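Local coordinates for protein rhodopsin (Todarodes pacificus, PDB 2Z73) that captures light with a bound retinal chromophore and, once the retinal isomerises, activates G-protein signalling to phospholipase C in squid vision, at residues Val55-Thr60 with Gln328-Val333; Phe322-Ser327 with Lys342-Asp347. All blocks are in the same frame, centred on the assembly; numbering follows the deposited sequence.

Contact 1: residues Val55-Thr60 with Gln328-Val333; sequences VIYLFT and QTFPWV
The last turns of helix 31-61 meet the fraying end of helix 320-329 at arm's length, Leu58 and Thr329 having the nearest CA atoms, 8.5 Å apart, and no hydrogen bond passing between the two backbones. Side chains bridge the gap. Phe330 turns the edge of its ring to Tyr57, with CE2 lying 3.8 Å from Tyr57 CD1. Because the Tyr57 side chain leaves with CG anti to the backbone N (chi1 178°), its ring reaches out to Phe330; the two planes stand at 57°, an oblique aromatic pair. Leu58 adds its CD1 methyl, which sits 3.5 Å from Thr329 OG1 and also approaches the edge of the Phe330 ring. That hydroxyl is not left to the methyl alone, for it makes a weak hydrogen bond to Ala325 O one turn back. Leu58, a buried residue, also packs on Phe322, Ala325 and Ile326. The pairing is modest in area and largely apolar, near bound palmitic acid. It joins the cytoplasmic end of transmembrane helix 1 to the C-terminal end of helix 8, the short amphipathic helix that follows transmembrane helix 7 in rhodopsin-like receptors.

Contact 2: residues Phe322-Ser327 with Lys342-Asp347; sequences FREAIS and KETEDD
Arg323 and Glu343 carry this contact through a two-pronged, side-on salt bridge. Arg323 NE donates to Glu343 OE2 at 2.7 Å. Alongside it, Arg323 NH2 donates to Glu343 OE1 at 2.8 Å, and both bonds are nearly straight. The guanidinium and carboxylate planes are only 17° apart, so the two flat groups meet edge to edge, nearly coplanar. Of the two oxygens, OE1 is met through its syn lone pair, whereas OE2 is approached from the syn side but somewhat out of the carboxylate plane. A bend at chi3 (55°) turns the arginine's NE edge to the carboxylate, while Glu343 arrives extended beyond CG.

The guanidinium has further acceptors: NH1 bonds to Ser316 O, and NH2 also to Cys337 O. Every nitrogen of this buried group therefore has a partner, and these oxygens would be expected to stabilise its positive charge. Glu343 OE1 takes a second, weak bond from Asp340 N.

Beside the ion pair, Thr344 brings its methyl to the carboxylate end of Glu324, where Thr344 CG2 lies 3.8 Å from Glu324 CD. The threonine hydroxyl has its own partner, Asp341 O. Within the helix, Ser327 OG lies close to Glu324 O, but that bond is too short to be more than doubtful. The whole is a bidentate arginine-glutamate bridge that fastens helix 8 to the cytoplasmic tail folding back past it, just ahead of helix 345-351.

In the fold
Starting from the N terminus, the chain descends through helix 31-61 and leaves Val55-Thr60 at the cytoplasmic side. Contact 1 closes a very long loop, 267 intervening residues that include the other six transmembrane helices, when Gln328-Val333 returns to that first helix. Contact 2 closes a short one: after Phe322-Ser327 only 14 residues pass before Lys342-Asp347 comes back. The two loops cross, since Phe322-Ser327 precedes Gln328-Val333 and Lys342-Asp347 follows it. Helix 320-329 serves both, and they meet directly where Phe59 CE1 lies 3.4 Å from Phe322 CD1. Transmembrane helix 1, helix 8 and the segment of the C-terminal tail leading into helix 345-351 are thereby tied in series.

Contact 1: residues Val55-Thr60 with Gln328-Val333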
# COMPACT_ATOMS: atom_id res chain seq x y z
N VAL A 55 13.85 1.09 0.71
CA VAL A 55 13.41 1.08 -0.67
C VAL A 55 13.59 2.47 -1.25
O VAL A 55 14.15 2.63 -2.34
CB VAL A 55 11.93 0.56 -0.83
CG1 VAL A 55 11.11 0.94 0.38
CG2 VAL A 55 11.30 1.12 -2.10
N ILE A 56 13.15 3.49 -0.53
CA ILE A 56 13.32 4.85 -1.02
C ILE A 56 14.80 5.18 -1.24
O ILE A 56 15.17 5.76 -2.27
CB ILE A 56 12.76 5.89 -0.04
CG1 ILE A 56 11.24 5.72 0.10
CG2 ILE A 56 13.10 7.30 -0.54
CD1 ILE A 56 10.60 6.72 1.04
N TYR A 57 15.65 4.82 -0.28
CA TYR A 57 17.08 5.08 -0.38
C TYR A 57 17.66 4.35 -1.58
O TYR A 57 18.19 4.98 -2.49
CB TYR A 57 17.80 4.63 0.90
CG TYR A 57 19.31 4.81 0.88
CD1 TYR A 57 20.15 3.70 0.82
CD2 TYR A 57 19.89 6.07 0.92
CE1 TYR A 57 21.53 3.85 0.80
CE2 TYR A 57 21.26 6.23 0.89
CZ TYR A 57 22.08 5.11 0.83
OH TYR A 57 23.45 5.26 0.81
N LEU A 58 17.53 3.02 -1.59
CA LEU A 58 18.04 2.21 -2.69
C LEU A 58 17.48 2.56 -4.07
O LEU A 58 18.23 2.67 -5.04
CB LEU A 58 17.80 0.72 -2.39
CG LEU A 58 19.00 -0.10 -1.91
CD1 LEU A 58 19.93 0.75 -1.06
CD2 LEU A 58 18.51 -1.31 -1.13
N PHE A 59 16.16 2.75 -4.17
CA PHE A 59 15.58 3.07 -5.47
C PHE A 59 15.97 4.43 -6.04
O PHE A 59 16.15 4.57 -7.24
CB PHE A 59 14.05 2.91 -5.45
CG PHE A 59 13.57 1.52 -5.82
CD1 PHE A 59 13.62 0.47 -4.91
CD2 PHE A 59 13.09 1.27 -7.10
CE1 PHE A 59 13.19 -0.81 -5.27
CE2 PHE A 59 12.66 -0.01 -7.47
CZ PHE A 59 12.71 -1.05 -6.55
N THR A 60 16.10 5.45 -5.19
CA THR A 60 16.49 6.76 -5.69
C THR A 60 18.00 6.85 -5.98
O THR A 60 18.42 7.71 -6.74
CB THR A 60 16.16 7.91 -4.71
OG1 THR A 60 16.59 7.55 -3.40
CG2 THR A 60 14.68 8.20 -4.70
N GLN A 328 24.53 -5.51 -1.97
CA GLN A 328 25.64 -4.58 -2.18
C GLN A 328 25.70 -3.43 -1.18
O GLN A 328 26.71 -2.73 -1.11
CB GLN A 328 25.57 -4.00 -3.59
CG GLN A 328 25.95 -4.95 -4.71
CD GLN A 328 25.37 -4.55 -6.05
OE1 GLN A 328 25.97 -4.79 -7.09
NE2 GLN A 328 24.18 -3.95 -6.04
N THR A 329 24.64 -3.20 -0.40
CA THR A 329 24.67 -2.09 0.55
C THR A 329 24.30 -2.45 2.00
O THR A 329 24.95 -1.98 2.93
CB THR A 329 23.77 -0.93 0.04
OG1 THR A 329 22.40 -1.24 0.30
CG2 THR A 329 23.95 -0.75 -1.45
N PHE A 330 23.27 -3.26 2.18
CA PHE A 330 22.85 -3.68 3.52
C PHE A 330 22.69 -5.20 3.53
O PHE A 330 21.71 -5.74 4.04
CB PHE A 330 21.52 -3.00 3.88
CG PHE A 330 21.58 -1.51 3.90
CD1 PHE A 330 22.31 -0.84 4.88
CD2 PHE A 330 20.95 -0.76 2.91
CE1 PHE A 330 22.41 0.55 4.88
CE2 PHE A 330 21.05 0.63 2.89
CZ PHE A 330 21.78 1.29 3.88
N PRO A 331 23.70 -5.91 2.99
CA PRO A 331 23.71 -7.37 2.91
C PRO A 331 23.18 -8.17 4.10
O PRO A 331 22.68 -9.27 3.91
CB PRO A 331 25.17 -7.68 2.60
CG PRO A 331 25.91 -6.55 3.21
CD PRO A 331 25.06 -5.39 2.77
N TRP A 332 23.28 -7.64 5.31
CA TRP A 332 22.80 -8.42 6.45
C TRP A 332 21.32 -8.72 6.31
O TRP A 332 20.84 -9.75 6.77
CB TRP A 332 23.05 -7.70 7.78
CG TRP A 332 22.28 -6.44 7.98
CD1 TRP A 332 22.69 -5.17 7.70
CD2 TRP A 332 20.94 -6.33 8.48
NE1 TRP A 332 21.69 -4.27 8.00
CE2 TRP A 332 20.61 -4.96 8.48
CE3 TRP A 332 19.99 -7.26 8.93
CZ2 TRP A 332 19.36 -4.49 8.91
CZ3 TRP A 332 18.75 -6.79 9.36
CH2 TRP A 332 18.44 -5.41 9.35
N VAL A 333 20.59 -7.81 5.67
CA VAL A 333 19.15 -7.97 5.49
C VAL A 333 18.79 -9.21 4.68
O VAL A 333 17.76 -9.85 4.94
CB VAL A 333 18.53 -6.74 4.80
CG1 VAL A 333 17.03 -6.89 4.75
CG2 VAL A 333 18.92 -5.47 5.54

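Contact 2: residues Phe322-Ser327 with Lys342-Asp347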
# COMPACT_ATOMS: atom_id res chain seq x y z
N PHE A 322 16.41 -5.23 -6.96
CA PHE A 322 16.35 -4.69 -5.60
C PHE A 322 17.15 -5.56 -4.65
O PHE A 322 17.89 -5.06 -3.80
CB PHE A 322 14.90 -4.62 -5.12
CG PHE A 322 14.75 -4.07 -3.73
CD1 PHE A 322 15.20 -2.79 -3.42
CD2 PHE A 322 14.15 -4.83 -2.74
CE1 PHE A 322 15.05 -2.28 -2.14
CE2 PHE A 322 13.99 -4.32 -1.46
CZ PHE A 322 14.44 -3.05 -1.16
N ARG A 323 17.02 -6.87 -4.79
CA ARG A 323 17.75 -7.79 -3.94
C ARG A 323 19.24 -7.66 -4.20
O ARG A 323 20.07 -7.85 -3.30
CB ARG A 323 17.31 -9.24 -4.21
CG ARG A 323 16.02 -9.63 -3.52
CD ARG A 323 15.50 -10.96 -4.04
NE ARG A 323 16.47 -12.04 -3.95
CZ ARG A 323 16.82 -12.66 -2.83
NH1 ARG A 323 16.27 -12.32 -1.67
NH2 ARG A 323 17.71 -13.64 -2.86
N GLU A 324 19.58 -7.31 -5.43
CA GLU A 324 20.98 -7.14 -5.81
C GLU A 324 21.51 -6.00 -4.96
O GLU A 324 22.42 -6.16 -4.14
CB GLU A 324 21.05 -6.78 -7.30
CG GLU A 324 22.32 -7.18 -8.03
CD GLU A 324 22.42 -6.52 -9.39
OE1 GLU A 324 23.27 -6.94 -10.20
OE2 GLU A 324 21.65 -5.57 -9.64
N ALA A 325 20.91 -4.83 -5.14
CA ALA A 325 21.29 -3.63 -4.41
C ALA A 325 21.44 -3.87 -2.91
O ALA A 325 22.40 -3.41 -2.30
CB ALA A 325 20.25 -2.53 -4.67
N ILE A 326 20.50 -4.58 -2.31
CA ILE A 326 20.59 -4.83 -0.88
C ILE A 326 21.89 -5.56 -0.57
O ILE A 326 22.65 -5.15 0.31
CB ILE A 326 19.38 -5.66 -0.35
CG1 ILE A 326 18.09 -4.86 -0.53
CG2 ILE A 326 19.56 -5.98 1.13
CD1 ILE A 326 16.88 -5.53 0.08
N SER A 327 22.15 -6.63 -1.30
CA SER A 327 23.36 -7.43 -1.08
C SER A 327 24.62 -6.57 -1.17
O SER A 327 25.62 -6.86 -0.52
CB SER A 327 23.44 -8.55 -2.12
OG SER A 327 23.67 -8.04 -3.42
N LYS A 342 22.56 -15.37 -10.63
CA LYS A 342 21.53 -15.93 -11.50
C LYS A 342 20.18 -15.23 -11.43
O LYS A 342 19.37 -15.36 -12.36
CB LYS A 342 21.36 -17.42 -11.22
CG LYS A 342 22.40 -18.32 -11.89
CD LYS A 342 22.04 -19.79 -11.75
CE LYS A 342 22.80 -20.67 -12.75
NZ LYS A 342 24.28 -20.66 -12.54
N GLU A 343 19.93 -14.50 -10.36
CA GLU A 343 18.65 -13.81 -10.19
C GLU A 343 18.49 -12.63 -11.16
O GLU A 343 17.37 -12.21 -11.46
CB GLU A 343 18.51 -13.30 -8.75
CG GLU A 343 18.82 -14.34 -7.67
CD GLU A 343 18.53 -13.82 -6.26
OE1 GLU A 343 18.86 -14.52 -5.28
OE2 GLU A 343 17.96 -12.72 -6.14
N THR A 344 19.61 -12.10 -11.64
CA THR A 344 19.60 -10.94 -12.54
C THR A 344 19.83 -11.27 -14.02
O THR A 344 19.82 -10.37 -14.86
CB THR A 344 20.65 -9.91 -12.09
OG1 THR A 344 21.91 -10.57 -11.90
CG2 THR A 344 20.23 -9.26 -10.78
N GLU A 345 20.02 -12.54 -14.32
CA GLU A 345 20.26 -12.97 -15.69
C GLU A 345 19.24 -12.45 -16.69
O GLU A 345 19.61 -11.80 -17.67
CB GLU A 345 20.31 -14.50 -15.75
CG GLU A 345 21.38 -15.10 -14.86
CD GLU A 345 21.35 -16.61 -14.88
OE1 GLU A 345 20.29 -17.19 -14.57
OE2 GLU A 345 22.40 -17.22 -15.19
N ASP A 346 17.96 -12.74 -16.45
CA ASP A 346 16.91 -12.29 -17.36
C ASP A 346 16.95 -10.80 -17.66
O ASP A 346 16.51 -10.36 -18.72
CB ASP A 346 15.52 -12.67 -16.81
CG ASP A 346 15.15 -14.12 -17.08
OD1 ASP A 346 15.81 -15.02 -16.52
OD2 ASP A 346 14.20 -14.36 -17.85
N ASP A 347 17.48 -10.01 -16.73
CA ASP A 347 17.59 -8.57 -16.95
C ASP A 347 18.79 -8.27 -17.83
O ASP A 347 18.79 -7.31 -18.60
CB ASP A 347 17.73 -7.82 -15.62
CG ASP A 347 16.43 -7.73 -14.85
OD1 ASP A 347 16.05 -8.72 -14.19
OD2 ASP A 347 15.78 -6.67 -14.92